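Local coordinates for CBS domain-containing protein (Thermoplasma acidophilum DSM 1728, PDB 1PVM) that is of unknown function but joins a pair of CBS domains, modules that commonly sense adenine nucleotides, to a metal-binding zinc-ribbon-like domain, at residues B[23-28]-B[46-51]; B[80-85]-B[146-151]; B[150-155]-B[178-183]. All coordinates share one frame; numbering follows the deposited sequence.

Contact 1: B[23-28]-B[46-51]; sequences NWNTTV and KDDNGN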
# COMPACT_ATOMS: atom_id res chain seq x y z
N ASN B 23 -0.02 -18.24 9.06
CA ASN B 23 -0.21 -19.47 8.30
C ASN B 23 -0.78 -19.16 6.91
O ASN B 23 -1.56 -18.23 6.75
CB ASN B 23 -1.14 -20.40 9.08
CG ASN B 23 -1.40 -21.69 8.36
OD1 ASN B 23 -2.38 -21.82 7.63
ND2 ASN B 23 -0.51 -22.66 8.54
N TRP B 24 -0.39 -19.96 5.92
CA TRP B 24 -0.82 -19.72 4.54
C TRP B 24 -2.31 -19.89 4.24
O TRP B 24 -2.77 -19.52 3.16
CB TRP B 24 0.02 -20.58 3.58
CG TRP B 24 -0.18 -22.08 3.64
CD1 TRP B 24 -0.82 -22.80 4.62
CD2 TRP B 24 0.30 -23.03 2.69
NE1 TRP B 24 -0.77 -24.14 4.32
CE2 TRP B 24 -0.09 -24.31 3.15
CE3 TRP B 24 1.02 -22.93 1.49
CZ2 TRP B 24 0.22 -25.48 2.44
CZ3 TRP B 24 1.33 -24.09 0.79
CH2 TRP B 24 0.93 -25.35 1.27
N ASN B 25 -3.07 -20.43 5.18
CA ASN B 25 -4.51 -20.59 4.98
C ASN B 25 -5.29 -19.50 5.72
O ASN B 25 -6.52 -19.48 5.71
CB ASN B 25 -4.96 -21.98 5.42
CG ASN B 25 -4.59 -23.06 4.42
OD1 ASN B 25 -4.24 -24.18 4.79
ND2 ASN B 25 -4.68 -22.72 3.14
N THR B 26 -4.55 -18.60 6.36
CA THR B 26 -5.17 -17.48 7.06
C THR B 26 -5.90 -16.70 5.96
O THR B 26 -5.39 -16.57 4.85
CB THR B 26 -4.09 -16.58 7.69
OG1 THR B 26 -3.29 -17.34 8.60
CG2 THR B 26 -4.72 -15.42 8.44
N THR B 27 -7.10 -16.20 6.24
CA THR B 27 -7.82 -15.45 5.23
C THR B 27 -7.24 -14.05 5.10
O THR B 27 -6.51 -13.58 5.99
CB THR B 27 -9.32 -15.30 5.57
OG1 THR B 27 -9.46 -14.48 6.73
CG2 THR B 27 -9.94 -16.67 5.83
N VAL B 28 -7.54 -13.38 4.00
CA VAL B 28 -7.07 -12.02 3.76
C VAL B 28 -7.63 -11.13 4.87
O VAL B 28 -6.95 -10.23 5.37
CB VAL B 28 -7.51 -11.51 2.37
CG1 VAL B 28 -7.27 -10.02 2.25
CG2 VAL B 28 -6.74 -12.24 1.29
N LYS B 46 3.96 -18.89 6.39
CA LYS B 46 4.47 -20.25 6.51
C LYS B 46 3.39 -21.26 6.16
O LYS B 46 2.21 -20.99 6.35
CB LYS B 46 4.93 -20.53 7.94
CG LYS B 46 6.25 -19.90 8.34
CD LYS B 46 6.62 -20.33 9.76
CE LYS B 46 7.99 -19.82 10.17
NZ LYS B 46 9.07 -20.40 9.34
N ASP B 47 3.80 -22.43 5.64
CA ASP B 47 2.82 -23.47 5.34
C ASP B 47 2.57 -24.23 6.64
O ASP B 47 2.93 -23.76 7.72
CB ASP B 47 3.29 -24.41 4.23
CG ASP B 47 4.60 -25.12 4.54
OD1 ASP B 47 4.99 -25.20 5.72
OD2 ASP B 47 5.24 -25.63 3.58
N ASP B 48 1.95 -25.40 6.55
CA ASP B 48 1.63 -26.18 7.74
C ASP B 48 2.79 -26.98 8.34
O ASP B 48 2.64 -27.61 9.39
CB ASP B 48 0.45 -27.10 7.43
CG ASP B 48 -0.77 -26.32 7.00
OD1 ASP B 48 -1.11 -25.35 7.70
OD2 ASP B 48 -1.39 -26.67 5.97
N ASN B 49 3.94 -26.92 7.69
CA ASN B 49 5.12 -27.63 8.16
C ASN B 49 6.22 -26.67 8.60
O ASN B 49 7.35 -27.09 8.85
CB ASN B 49 5.63 -28.56 7.06
CG ASN B 49 4.62 -29.64 6.71
OD1 ASN B 49 4.69 -30.24 5.64
ND2 ASN B 49 3.69 -29.90 7.63
N GLY B 50 5.89 -25.38 8.68
CA GLY B 50 6.87 -24.40 9.11
C GLY B 50 7.80 -23.85 8.03
O GLY B 50 8.78 -23.19 8.35
N ASN B 51 7.51 -24.13 6.77
CA ASN B 51 8.33 -23.63 5.67
C ASN B 51 7.88 -22.22 5.30
O ASN B 51 6.68 -21.95 5.23
CB ASN B 51 8.19 -24.52 4.44
CG ASN B 51 8.49 -25.98 4.74
OD1 ASN B 51 9.57 -26.31 5.24
ND2 ASN B 51 7.53 -26.85 4.44
O HOH W 1 1.88 -22.06 9.95
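The indole of Trp24 lies flat against Asp47, whose CB sits 3.5 Å above the centre of the six-membered ring, a CH-pi contact almost on the ring normal. This is the tight part of the contact. Trp24 is held there at two further points: its backbone N donates to Lys46 O at 2.8 Å, and in the plane of the ring NE1 reaches Asp48 OD2 at 3.1 Å, meeting that oxygen from above the carboxylate plane. With CG of Trp24 lodged between its own backbone N and carbonyl carbon (chi1 68°), the ring swings across to the 46-51 segment. Toward solvent the packing gives way to polar links. Asn23 ND2 donates to Asp48 OD1 at 2.9 Å, so the two oxygens of one carboxylate hold neighbouring residues, and a water bridges the same ND2 to Asp47 O. Asp48 itself is exposed, and Lys46 sends its amine away to Asp52. Asp47 OD1 accepts from Asn49 N and Asn51 N on opposite faces of its carboxylate, bracing the turn. Asn23 and Asp47 each begin both a type I turn and an Asx turn, at or just past the ends of parallel strands 21-23 and 42-46 of the first CBS domain.

Contact 2: B[80-85]-B[146-151]; sequences VMRKPI and KDYQHL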
# COMPACT_ATOMS: atom_id res chain seq x y z
N VAL B 80 -2.60 -14.99 -2.51
CA VAL B 80 -2.31 -13.56 -2.64
C VAL B 80 -0.85 -13.17 -2.43
O VAL B 80 -0.32 -12.31 -3.15
CB VAL B 80 -3.17 -12.76 -1.63
CG1 VAL B 80 -2.95 -11.27 -1.79
CG2 VAL B 80 -4.64 -13.11 -1.84
N MET B 81 -0.20 -13.80 -1.46
CA MET B 81 1.19 -13.50 -1.10
C MET B 81 2.19 -13.56 -2.25
O MET B 81 1.96 -14.23 -3.25
CB MET B 81 1.65 -14.49 -0.05
CG MET B 81 1.78 -15.91 -0.60
SD MET B 81 2.03 -17.12 0.69
CE MET B 81 0.58 -16.82 1.66
N ARG B 82 3.30 -12.85 -2.08
CA ARG B 82 4.37 -12.91 -3.06
C ARG B 82 5.00 -14.27 -2.79
O ARG B 82 5.33 -14.58 -1.64
CB ARG B 82 5.42 -11.82 -2.81
CG ARG B 82 4.90 -10.40 -2.78
CD ARG B 82 4.09 -10.09 -4.01
NE ARG B 82 3.89 -8.65 -4.20
CZ ARG B 82 3.17 -8.15 -5.19
NH1 ARG B 82 2.59 -8.96 -6.06
NH2 ARG B 82 3.05 -6.83 -5.33
N LYS B 83 5.17 -15.09 -3.81
CA LYS B 83 5.77 -16.40 -3.62
C LYS B 83 6.55 -16.80 -4.87
O LYS B 83 6.13 -16.51 -5.98
CB LYS B 83 4.68 -17.45 -3.31
CG LYS B 83 3.63 -17.65 -4.39
CD LYS B 83 2.55 -18.62 -3.89
CE LYS B 83 1.47 -18.89 -4.94
NZ LYS B 83 0.36 -19.71 -4.37
N PRO B 84 7.72 -17.44 -4.69
CA PRO B 84 8.36 -17.81 -3.42
C PRO B 84 8.69 -16.55 -2.64
O PRO B 84 8.72 -15.46 -3.20
CB PRO B 84 9.63 -18.54 -3.86
CG PRO B 84 9.32 -19.01 -5.24
CD PRO B 84 8.55 -17.87 -5.83
N ILE B 85 8.95 -16.69 -1.34
CA ILE B 85 9.24 -15.52 -0.52
C ILE B 85 10.40 -14.69 -1.06
O ILE B 85 11.48 -15.21 -1.34
CB ILE B 85 9.52 -15.92 0.96
CG1 ILE B 85 9.61 -14.66 1.83
CG2 ILE B 85 10.80 -16.75 1.07
CD1 ILE B 85 9.56 -14.93 3.33
N LYS B 146 6.60 -2.05 -11.83
CA LYS B 146 6.87 -3.48 -11.97
C LYS B 146 6.12 -4.33 -10.96
O LYS B 146 5.75 -3.86 -9.88
CB LYS B 146 8.37 -3.75 -11.84
CG LYS B 146 9.26 -2.90 -12.73
CD LYS B 146 10.71 -3.17 -12.38
CE LYS B 146 11.65 -2.17 -13.01
NZ LYS B 146 13.03 -2.32 -12.47
N ASP B 147 5.92 -5.59 -11.31
CA ASP B 147 5.23 -6.54 -10.45
C ASP B 147 6.04 -7.84 -10.33
O ASP B 147 6.53 -8.37 -11.32
CB ASP B 147 3.82 -6.82 -10.98
CG ASP B 147 3.80 -7.10 -12.48
OD1 ASP B 147 4.22 -6.22 -13.26
OD2 ASP B 147 3.35 -8.20 -12.88
N TYR B 148 6.17 -8.31 -9.09
CA TYR B 148 6.92 -9.53 -8.77
C TYR B 148 6.44 -10.75 -9.54
O TYR B 148 5.24 -10.97 -9.67
CB TYR B 148 6.77 -9.79 -7.27
CG TYR B 148 7.61 -10.93 -6.72
CD1 TYR B 148 9.00 -10.80 -6.59
CD2 TYR B 148 7.02 -12.12 -6.28
CE1 TYR B 148 9.77 -11.83 -6.04
CE2 TYR B 148 7.78 -13.15 -5.73
CZ TYR B 148 9.15 -13.00 -5.61
OH TYR B 148 9.91 -13.99 -5.03
N GLN B 149 7.37 -11.54 -10.07
CA GLN B 149 6.99 -12.76 -10.79
C GLN B 149 6.73 -13.86 -9.78
O GLN B 149 7.66 -14.34 -9.13
CB GLN B 149 8.10 -13.24 -11.73
CG GLN B 149 8.12 -12.60 -13.10
CD GLN B 149 8.78 -13.50 -14.14
OE1 GLN B 149 9.83 -14.10 -13.88
NE2 GLN B 149 8.18 -13.59 -15.32
N HIS B 150 5.47 -14.26 -9.64
CA HIS B 150 5.10 -15.32 -8.71
C HIS B 150 5.31 -16.67 -9.38
O HIS B 150 4.84 -16.89 -10.50
CB HIS B 150 3.65 -15.17 -8.28
CG HIS B 150 3.36 -13.88 -7.56
ND1 HIS B 150 3.71 -12.65 -8.07
CD2 HIS B 150 2.77 -13.64 -6.37
CE1 HIS B 150 3.33 -11.71 -7.23
NE2 HIS B 150 2.76 -12.28 -6.19
N LEU B 151 6.01 -17.57 -8.70
CA LEU B 151 6.28 -18.88 -9.27
C LEU B 151 5.33 -19.96 -8.76
O LEU B 151 4.87 -19.91 -7.62
CB LEU B 151 7.74 -19.28 -9.01
CG LEU B 151 8.76 -18.26 -9.52
CD1 LEU B 151 10.16 -18.79 -9.29
CD2 LEU B 151 8.54 -17.97 -11.00
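Tyr148 and His150 approach the 80-85 segment with their rings edge-to-face (T-shaped), Tyr148 CD2 over the rim of one imidazole face, the phenol reaching past Arg82 to the backbone and the imidazole entering edge-on. Tyr148 CG stands anti to the backbone N (chi1 -173°), which carries OH to Pro84 O, where it donates a short hydrogen bond of 2.6 Å; on the way CD2 of the ring passes Arg82 CB at 3.8 Å. The His150 ring presents its edge to Arg82, with CE1 3.1 Å from NH1 and the guanidinium plane turned 62° from the ring, while CD2 faces Met81 O at 3.3 Å. His150 ND1 donates to Tyr148 O at 2.8 Å, the oxygen near the ring plane though the bond is bent (133°), which limits the ring's rotation. Replacing His150 by an alanine is likely to open a gap beside Arg82 and Met81 O, and to leave Tyr148 without the ring it packs against and its O without this donor. Leu151 N donates to Lys83 O at 2.9 Å, and Leu151 CB packs on Pro84 CD at 3.6 Å. Both hydrogen bonds across the contact end on main-chain carbonyls of 80-85, so its polar part depends on that backbone more than on side chains, while a neighbouring guanidinium would be expected to disfavour a second proton on the buried imidazole.

Contact 3: B[150-155]-B[178-183]; sequences HLCPKC and PACDYE. With HG (mercury (II) ion), chain D.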
# COMPACT_ATOMS: atom_id res chain seq x y z
N HIS B 150 5.47 -14.26 -9.64
CA HIS B 150 5.10 -15.32 -8.71
C HIS B 150 5.31 -16.67 -9.38
O HIS B 150 4.84 -16.89 -10.50
CB HIS B 150 3.65 -15.17 -8.28
CG HIS B 150 3.36 -13.88 -7.56
ND1 HIS B 150 3.71 -12.65 -8.07
CD2 HIS B 150 2.77 -13.64 -6.37
CE1 HIS B 150 3.33 -11.71 -7.23
NE2 HIS B 150 2.76 -12.28 -6.19
N LEU B 151 6.01 -17.57 -8.70
CA LEU B 151 6.28 -18.88 -9.27
C LEU B 151 5.33 -19.96 -8.76
O LEU B 151 4.87 -19.91 -7.62
CB LEU B 151 7.74 -19.28 -9.01
CG LEU B 151 8.76 -18.26 -9.52
CD1 LEU B 151 10.16 -18.79 -9.29
CD2 LEU B 151 8.54 -17.97 -11.00
N CYS B 152 5.05 -20.92 -9.63
CA CYS B 152 4.15 -22.03 -9.33
C CYS B 152 4.62 -22.91 -8.18
O CYS B 152 5.76 -23.38 -8.19
CB CYS B 152 3.97 -22.88 -10.57
SG CYS B 152 2.85 -24.26 -10.32
N PRO B 153 3.75 -23.16 -7.19
CA PRO B 153 4.12 -24.00 -6.05
C PRO B 153 4.17 -25.49 -6.39
O PRO B 153 4.71 -26.29 -5.64
CB PRO B 153 3.04 -23.68 -5.02
CG PRO B 153 1.84 -23.46 -5.88
CD PRO B 153 2.39 -22.63 -7.02
N LYS B 154 3.59 -25.85 -7.54
CA LYS B 154 3.57 -27.25 -7.97
C LYS B 154 4.87 -27.69 -8.64
O LYS B 154 5.44 -28.72 -8.27
CB LYS B 154 2.39 -27.50 -8.91
CG LYS B 154 2.23 -28.95 -9.33
CD LYS B 154 1.05 -29.12 -10.28
CE LYS B 154 0.87 -30.58 -10.68
NZ LYS B 154 -0.32 -30.74 -11.57
N CYS B 155 5.35 -26.92 -9.61
CA CYS B 155 6.58 -27.28 -10.31
C CYS B 155 7.74 -26.37 -9.89
O CYS B 155 8.90 -26.68 -10.16
CB CYS B 155 6.38 -27.20 -11.83
SG CYS B 155 6.14 -25.54 -12.50
N PRO B 178 4.52 -25.27 -19.67
CA PRO B 178 3.80 -26.16 -20.59
C PRO B 178 3.63 -27.57 -20.03
O PRO B 178 2.55 -28.17 -20.15
CB PRO B 178 4.68 -26.15 -21.84
CG PRO B 178 5.28 -24.78 -21.81
CD PRO B 178 5.66 -24.63 -20.35
N ALA B 179 4.69 -28.09 -19.42
CA ALA B 179 4.67 -29.43 -18.85
C ALA B 179 3.88 -29.51 -17.55
O ALA B 179 3.73 -30.60 -16.99
CB ALA B 179 6.10 -29.92 -18.62
N CYS B 180 3.39 -28.38 -17.08
CA CYS B 180 2.62 -28.37 -15.83
C CYS B 180 1.18 -27.93 -15.99
O CYS B 180 0.86 -27.04 -16.78
CB CYS B 180 3.28 -27.48 -14.78
SG CYS B 180 2.41 -27.55 -13.19
N ASP B 181 0.32 -28.57 -15.21
CA ASP B 181 -1.10 -28.28 -15.21
C ASP B 181 -1.47 -27.83 -13.80
O ASP B 181 -1.84 -28.64 -12.95
CB ASP B 181 -1.88 -29.54 -15.58
CG ASP B 181 -3.38 -29.30 -15.63
OD1 ASP B 181 -3.82 -28.40 -16.38
OD2 ASP B 181 -4.11 -30.03 -14.93
N TYR B 182 -1.33 -26.53 -13.53
CA TYR B 182 -1.66 -25.99 -12.23
C TYR B 182 -2.40 -24.66 -12.35
O TYR B 182 -2.01 -23.80 -13.12
CB TYR B 182 -0.40 -25.77 -11.39
CG TYR B 182 -0.70 -25.24 -10.00
CD1 TYR B 182 -1.13 -26.10 -8.98
CD2 TYR B 182 -0.60 -23.88 -9.71
CE1 TYR B 182 -1.45 -25.62 -7.71
CE2 TYR B 182 -0.92 -23.38 -8.44
CZ TYR B 182 -1.34 -24.26 -7.45
OH TYR B 182 -1.66 -23.79 -6.20
N GLU B 183 -3.47 -24.53 -11.57
CA GLU B 183 -4.30 -23.32 -11.53
C GLU B 183 -4.72 -23.14 -10.08
O GLU B 183 -4.90 -24.12 -9.37
CB GLU B 183 -5.57 -23.48 -12.38
CG GLU B 183 -5.38 -23.36 -13.88
CD GLU B 183 -6.70 -23.31 -14.64
OE1 GLU B 183 -6.67 -23.14 -15.88
OE2 GLU B 183 -7.77 -23.44 -14.00
HG HG D . 3.52 -25.36 -12.48
O HOH W 2 1.04 -31.10 -14.20
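Three cysteines from the two segments grip one mercury ion: Cys152 SG at 2.5 Å, Cys155 SG at 2.6 Å and Cys180 SG at 2.5 Å from the metal, with Cys175 from the end of strand 170-175 completing the set of four. Cys152 and Cys180 both extend their sulfurs anti to the backbone N, whereas Cys155 turns SG in between its N and carbonyl carbon (chi1 69°), which brings its sulfur to the metal from another direction. Around this shell, Lys154 N makes a weak hydrogen bond to Cys152 SG. The same sulfur comes up obliquely to the Tyr182 ring, 3.5 Å from CD2, as a sulfur-aromatic contact. The Tyr182 ring packs against the turn between the first two cysteines. Pro153 crosses it at about a right angle, CG lying 3.6 Å from Tyr182 CZ, and the CB of Lys154 rests obliquely against CD1 at 3.8 Å. Beyond CB, the Lys154 chain is fully extended alongside Cys180: CD passes its SG at 3.6 Å, and NZ donates to Asp181 O at 2.9 Å from above the carbonyl plane. A water joins NZ to Asp181 N as well, so the aliphatic part of the lysine borders the thiolate while its charged end secures the backbone after it. The Tyr182 hydroxyl is hydrogen-bonded to Glu184. Four cysteines round one metal, the first pair in a CxxC turn beside a two-stranded antiparallel sheet, are characteristic of a zinc ribbon; in another structure of this protein the same cysteines bind iron(II).

The contacts follow one another along the chain, from CBS domain to metal site. Contact 1 lies at the end of the mixed sheet 21-23, 42-46 and 52-57, and both its segments precede contact 2 in the sequence. Their centres are 16 Å apart, yet they touch: Val28 CG2 packs on Val80 CG2 at 3.9 Å, and Met81 CE comes near Trp24 CB. Contact 2 brings the segment after helix 133-145 back onto the connection leading into strand 87-89. It shares His150 and Leu151 with contact 3, whose centre is 13 Å away in the ribbon domain. The 146-155 region therefore physically joins the metal site to the CBS pair, while contacts 1 and 3 stay apart, nearest atoms about 6 Å.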